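Local structure of phosphorylated carbohydrates phosphatase TM_1254 (Thermotoga maritima msb8, 3KBB) at residues A[26-38]-A[57-71]. The protein dephosphorylates phosphorylated carbohydrates such as erythrose 4-phosphate, fructose 6-phosphate and mannose 6-phosphate, working with a divalent metal, most actively with cobalt. Residues are numbered along the deposited sequence; the frame is centred on the assembly and turned at random.
Sequences VAESYGKPYTEDL and ALEIKDSLENFKKRV
In a helical region consistent with the cap of the beta-phosphoglucomutase-like HAD phosphatases, this contact joins the end of helix 19-29 to the loop before helix 64-82 and that helix's first turns, with Tyr-30 between Ile-60 and Arg-70. CG2 of Ile-60 makes a CH-pi contact over one face of the Tyr-30 ring, 3.5 Å from its centroid. On the opposite face the Arg-70 guanidinium stacks almost flat, the planes 21° apart, in a cation-pi arrangement with CZ 3.9 Å from the ring centroid. The arginine chain bends at chi2 (-87°) and again at chi3 (-90°), folding the guanidinium back over the ring and turning its NE and NH2 edge to Ser-29 OG, which accepts from both; the serine hydroxyl in turn donates to Val-26 O. Tyr-30 OH donates to the anti lone pair of Asp-62 OD2 at 2.7 Å, while Asn-66 ND2 holds the other carboxylate oxygen, OD1. A leucine in place of Tyr-30 would probably leave Asp-62 OD2 without this donor and the arginine without its aromatic platform. Deeper in, Val-26 CG1 meets Phe-67 CE1 at 3.6 Å, and Phe-67 also packs on Leu-54 and Met-55 of helix 47-57. Leu-58 spans the Gly-31 Schellman turn, with CD1 on Ala-27 CB (3.5 Å) and CD2 against Tyr-34 CD1. Beyond the turn, a water lies 2.7 Å from Lys-32 NZ, accepting from it, and donates to Glu-59 O.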
loop_
_atom_site.group_PDB
_atom_site.type_symbol
_atom_site.label_atom_id
_atom_site.label_comp_id
_atom_site.label_asym_id
_atom_site.label_seq_id
_atom_site.Cartn_x
_atom_site.Cartn_y
_atom_site.Cartn_z
ATOM N N VAL A 26 6.270 5.720 -20.409
ATOM C CA VAL A 26 5.131 6.227 -21.165
ATOM C C VAL A 26 5.593 7.379 -22.053
ATOM O O VAL A 26 5.381 7.336 -23.276
ATOM C CB VAL A 26 4.009 6.722 -20.254
ATOM C CG1 VAL A 26 2.892 7.389 -21.088
ATOM C CG2 VAL A 26 3.479 5.571 -19.454
ATOM N N ALA A 27 6.256 8.366 -21.447
ATOM C CA ALA A 27 6.719 9.549 -22.178
ATOM C C ALA A 27 7.636 9.095 -23.309
ATOM O O ALA A 27 7.511 9.560 -24.465
ATOM C CB ALA A 27 7.442 10.467 -21.245
ATOM N N GLU A 28 8.564 8.191 -22.978
ATOM C CA GLU A 28 9.523 7.676 -23.954
ATOM C C GLU A 28 8.821 6.978 -25.129
ATOM O O GLU A 28 9.260 7.083 -26.284
ATOM C CB GLU A 28 10.511 6.731 -23.244
ATOM C CG GLU A 28 11.441 5.999 -24.152
ATOM C CD GLU A 28 12.428 5.143 -23.400
ATOM O OE1 GLU A 28 13.340 5.710 -22.749
ATOM O OE2 GLU A 28 12.292 3.931 -23.464
ATOM N N SER A 29 7.719 6.287 -24.851
ATOM C CA SER A 29 6.981 5.596 -25.912
ATOM C C SER A 29 6.370 6.592 -26.920
ATOM O O SER A 29 6.081 6.208 -28.057
ATOM C CB SER A 29 5.893 4.635 -25.341
ATOM O OG SER A 29 4.753 5.339 -24.888
ATOM N N TYR A 30 6.148 7.829 -26.483
ATOM C CA TYR A 30 5.671 8.918 -27.349
ATOM C C TYR A 30 6.787 9.842 -27.884
ATOM O O TYR A 30 6.510 10.971 -28.411
ATOM C CB TYR A 30 4.694 9.784 -26.586
ATOM C CG TYR A 30 3.341 9.167 -26.333
ATOM C CD1 TYR A 30 2.393 9.063 -27.365
ATOM C CD2 TYR A 30 2.987 8.743 -25.059
ATOM C CE1 TYR A 30 1.118 8.512 -27.122
ATOM C CE2 TYR A 30 1.706 8.222 -24.803
ATOM C CZ TYR A 30 0.790 8.100 -25.841
ATOM O OH TYR A 30 -0.460 7.563 -25.558
ATOM N N GLY A 31 8.036 9.402 -27.730
ATOM C CA GLY A 31 9.192 10.203 -28.119
ATOM C C GLY A 31 9.442 11.458 -27.282
ATOM O O GLY A 31 10.068 12.390 -27.777
ATOM N N LYS A 32 8.983 11.466 -26.008
ATOM C CA LYS A 32 9.075 12.597 -25.105
ATOM C C LYS A 32 9.970 12.329 -23.877
ATOM O O LYS A 32 9.973 11.213 -23.342
ATOM C CB LYS A 32 7.687 13.053 -24.568
ATOM C CG LYS A 32 6.590 13.279 -25.621
ATOM C CD LYS A 32 7.026 14.363 -26.649
ATOM C CE LYS A 32 5.864 14.739 -27.594
ATOM N NZ LYS A 32 6.323 15.770 -28.567
ATOM N N PRO A 33 10.708 13.370 -23.445
ATOM C CA PRO A 33 11.523 13.294 -22.256
ATOM C C PRO A 33 10.640 13.473 -21.009
ATOM O O PRO A 33 9.461 13.883 -21.102
ATOM C CB PRO A 33 12.480 14.497 -22.430
ATOM C CG PRO A 33 11.613 15.542 -23.144
ATOM C CD PRO A 33 10.770 14.713 -24.077
ATOM N N TYR A 34 11.208 13.180 -19.845
ATOM C CA TYR A 34 10.482 13.301 -18.600
ATOM C C TYR A 34 11.478 13.522 -17.464
ATOM O O TYR A 34 12.500 12.840 -17.404
ATOM C CB TYR A 34 9.698 12.012 -18.361
ATOM C CG TYR A 34 8.693 12.064 -17.236
ATOM C CD1 TYR A 34 7.753 13.096 -17.161
ATOM C CD2 TYR A 34 8.662 11.060 -16.252
ATOM C CE1 TYR A 34 6.807 13.134 -16.124
ATOM C CE2 TYR A 34 7.722 11.093 -15.208
ATOM C CZ TYR A 34 6.798 12.135 -15.165
ATOM O OH TYR A 34 5.849 12.202 -14.184
ATOM N N THR A 35 11.190 14.481 -16.588
ATOM C CA THR A 35 12.116 14.834 -15.496
ATOM C C THR A 35 11.565 14.433 -14.121
ATOM O O THR A 35 10.352 14.356 -13.920
ATOM C CB THR A 35 12.439 16.338 -15.477
ATOM O OG1 THR A 35 11.269 17.085 -15.119
ATOM C CG2 THR A 35 12.981 16.811 -16.822
ATOM N N GLU A 36 12.472 14.185 -13.169
ATOM C CA GLU A 36 12.044 13.942 -11.769
ATOM C C GLU A 36 11.396 15.176 -11.140
ATOM O O GLU A 36 10.475 15.048 -10.363
ATOM C CB GLU A 36 13.195 13.404 -10.906
ATOM C CG GLU A 36 13.693 12.061 -11.411
ATOM C CD GLU A 36 13.985 11.059 -10.304
ATOM O OE1 GLU A 36 14.192 11.476 -9.141
ATOM O OE2 GLU A 36 14.018 9.848 -10.606
ATOM N N ASP A 37 11.870 16.364 -11.500
ATOM C CA ASP A 37 11.260 17.609 -11.049
ATOM C C ASP A 37 9.782 17.707 -11.416
ATOM O O ASP A 37 8.964 18.043 -10.560
ATOM C CB ASP A 37 12.029 18.823 -11.567
ATOM C CG ASP A 37 13.289 19.116 -10.745
ATOM O OD1 ASP A 37 13.633 18.339 -9.820
ATOM O OD2 ASP A 37 13.943 20.135 -11.031
ATOM N N LEU A 38 9.422 17.376 -12.665
ATOM C CA LEU A 38 7.998 17.362 -13.028
ATOM C C LEU A 38 7.290 16.239 -12.290
ATOM O O LEU A 38 6.176 16.403 -11.798
ATOM C CB LEU A 38 7.777 17.184 -14.549
ATOM C CG LEU A 38 6.325 17.012 -15.049
ATOM C CD1 LEU A 38 5.420 18.161 -14.618
ATOM C CD2 LEU A 38 6.291 16.905 -16.563
ATOM N N ALA A 57 1.155 18.160 -20.283
ATOM C CA ALA A 57 2.467 18.685 -19.914
ATOM C C ALA A 57 3.523 18.247 -20.942
ATOM O O ALA A 57 4.428 19.026 -21.293
ATOM C CB ALA A 57 2.854 18.213 -18.523
ATOM N N LEU A 58 3.401 17.009 -21.407
ATOM C CA LEU A 58 4.361 16.399 -22.325
ATOM C C LEU A 58 4.021 16.645 -23.799
ATOM O O LEU A 58 4.696 16.126 -24.705
ATOM C CB LEU A 58 4.437 14.905 -22.046
ATOM C CG LEU A 58 5.010 14.534 -20.658
ATOM C CD1 LEU A 58 5.113 13.046 -20.592
ATOM C CD2 LEU A 58 6.373 15.166 -20.409
ATOM N N GLU A 59 2.955 17.415 -24.029
ATOM C CA GLU A 59 2.516 17.770 -25.385
ATOM C C GLU A 59 2.244 16.552 -26.256
ATOM O O GLU A 59 2.535 16.536 -27.466
ATOM C CB GLU A 59 3.535 18.716 -26.031
ATOM C CG GLU A 59 3.703 20.019 -25.252
ATOM C CD GLU A 59 4.789 20.926 -25.810
ATOM O OE1 GLU A 59 5.473 20.537 -26.787
ATOM O OE2 GLU A 59 4.959 22.029 -25.251
ATOM N N ILE A 60 1.701 15.513 -25.626
ATOM C CA ILE A 60 1.357 14.282 -26.302
ATOM C C ILE A 60 0.010 14.434 -27.007
ATOM O O ILE A 60 -0.955 14.930 -26.422
ATOM C CB ILE A 60 1.344 13.094 -25.314
ATOM C CG1 ILE A 60 2.791 12.762 -24.920
ATOM C CG2 ILE A 60 0.670 11.882 -25.948
ATOM C CD1 ILE A 60 2.961 11.879 -23.683
ATOM N N LYS A 61 -0.022 14.022 -28.268
ATOM C CA LYS A 61 -1.225 14.141 -29.080
ATOM C C LYS A 61 -1.770 12.734 -29.260
ATOM O O LYS A 61 -1.354 11.996 -30.148
ATOM C CB LYS A 61 -0.923 14.824 -30.424
ATOM C CG LYS A 61 -0.145 16.157 -30.322
ATOM C CD LYS A 61 -0.942 17.226 -29.587
ATOM C CE LYS A 61 -0.137 18.518 -29.378
ATOM N NZ LYS A 61 -0.688 19.308 -28.212
ATOM N N ASP A 62 -2.654 12.349 -28.351
ATOM C CA ASP A 62 -3.324 11.057 -28.400
ATOM C C ASP A 62 -4.630 11.287 -27.650
ATOM O O ASP A 62 -4.819 12.350 -27.057
ATOM C CB ASP A 62 -2.476 9.980 -27.709
ATOM C CG ASP A 62 -2.790 8.555 -28.199
ATOM O OD1 ASP A 62 -3.736 8.348 -29.011
ATOM O OD2 ASP A 62 -2.077 7.622 -27.780
ATOM N N SER A 63 -5.544 10.323 -27.701
ATOM C CA SER A 63 -6.750 10.405 -26.886
ATOM C C SER A 63 -6.375 10.067 -25.444
ATOM O O SER A 63 -5.405 9.322 -25.206
ATOM C CB SER A 63 -7.800 9.419 -27.404
ATOM O OG SER A 63 -7.497 8.093 -26.983
ATOM N N LEU A 64 -7.136 10.590 -24.484
ATOM C CA LEU A 64 -6.901 10.234 -23.078
ATOM C C LEU A 64 -7.040 8.719 -22.843
ATOM O O LEU A 64 -6.303 8.128 -22.047
ATOM C CB LEU A 64 -7.808 11.040 -22.137
ATOM C CG LEU A 64 -7.528 10.979 -20.633
ATOM C CD1 LEU A 64 -6.054 11.275 -20.302
ATOM C CD2 LEU A 64 -8.449 11.932 -19.876
ATOM N N GLU A 65 -7.989 8.111 -23.549
ATOM C CA GLU A 65 -8.255 6.687 -23.454
ATOM C C GLU A 65 -7.019 5.883 -23.845
ATOM O O GLU A 65 -6.623 4.956 -23.131
ATOM C CB GLU A 65 -9.454 6.313 -24.342
ATOM C CG GLU A 65 -9.567 4.837 -24.638
ATOM C CD GLU A 65 -10.893 4.435 -25.274
ATOM O OE1 GLU A 65 -11.661 5.322 -25.701
ATOM O OE2 GLU A 65 -11.152 3.217 -25.355
ATOM N N ASN A 66 -6.425 6.244 -24.981
ATOM C CA ASN A 66 -5.202 5.610 -25.458
ATOM C C ASN A 66 -4.031 5.841 -24.500
ATOM O O ASN A 66 -3.252 4.917 -24.223
ATOM C CB ASN A 66 -4.856 6.108 -26.858
ATOM C CG ASN A 66 -5.638 5.389 -27.956
ATOM O OD1 ASN A 66 -6.208 4.309 -27.738
ATOM N ND2 ASN A 66 -5.653 5.983 -29.151
ATOM N N PHE A 67 -3.925 7.066 -23.990
ATOM C CA PHE A 67 -2.864 7.421 -23.043
ATOM C C PHE A 67 -2.954 6.574 -21.777
ATOM O O PHE A 67 -1.959 5.974 -21.354
ATOM C CB PHE A 67 -2.925 8.905 -22.699
ATOM C CG PHE A 67 -1.752 9.388 -21.878
ATOM C CD1 PHE A 67 -0.509 9.602 -22.478
ATOM C CD2 PHE A 67 -1.891 9.632 -20.516
ATOM C CE1 PHE A 67 0.577 10.050 -21.723
ATOM C CE2 PHE A 67 -0.814 10.080 -19.746
ATOM C CZ PHE A 67 0.429 10.287 -20.348
ATOM N N LYS A 68 -4.155 6.521 -21.190
ATOM C CA LYS A 68 -4.409 5.746 -19.964
ATOM C C LYS A 68 -4.064 4.284 -20.144
ATOM O O LYS A 68 -3.553 3.647 -19.229
ATOM C CB LYS A 68 -5.862 5.894 -19.512
ATOM C CG LYS A 68 -6.145 7.208 -18.816
ATOM C CD LYS A 68 -7.550 7.243 -18.202
ATOM C CE LYS A 68 -8.596 7.654 -19.228
ATOM N NZ LYS A 68 -9.956 7.880 -18.630
ATOM N N LYS A 69 -4.327 3.764 -21.340
ATOM C CA LYS A 69 -4.000 2.382 -21.663
ATOM C C LYS A 69 -2.486 2.167 -21.657
ATOM O O LYS A 69 -2.001 1.135 -21.202
ATOM C CB LYS A 69 -4.604 1.991 -23.022
ATOM C CG LYS A 69 -4.373 0.511 -23.379
ATOM C CD LYS A 69 -5.099 0.072 -24.636
ATOM C CE LYS A 69 -4.767 -1.385 -24.949
ATOM N NZ LYS A 69 -5.762 -1.992 -25.878
ATOM N N ARG A 70 -1.750 3.148 -22.181
ATOM C CA ARG A 70 -0.290 3.063 -22.248
ATOM C C ARG A 70 0.296 3.121 -20.848
ATOM O O ARG A 70 1.221 2.378 -20.520
ATOM C CB ARG A 70 0.273 4.207 -23.091
ATOM C CG ARG A 70 -0.049 4.104 -24.574
ATOM C CD ARG A 70 0.961 3.264 -25.340
ATOM N NE ARG A 70 2.059 4.064 -25.861
ATOM C CZ ARG A 70 2.015 4.800 -26.971
ATOM N NH1 ARG A 70 0.909 4.877 -27.699
ATOM N NH2 ARG A 70 3.085 5.483 -27.341
ATOM N N VAL A 71 -0.241 4.017 -20.029
ATOM C CA VAL A 71 0.151 4.084 -18.628
ATOM C C VAL A 71 -0.073 2.718 -17.956
ATOM O O VAL A 71 0.807 2.199 -17.247
ATOM C CB VAL A 71 -0.605 5.192 -17.901
ATOM C CG1 VAL A 71 -0.319 5.149 -16.427
ATOM C CG2 VAL A 71 -0.223 6.572 -18.477
HETATM O O HOH W 1 4.008 16.869 -29.557
#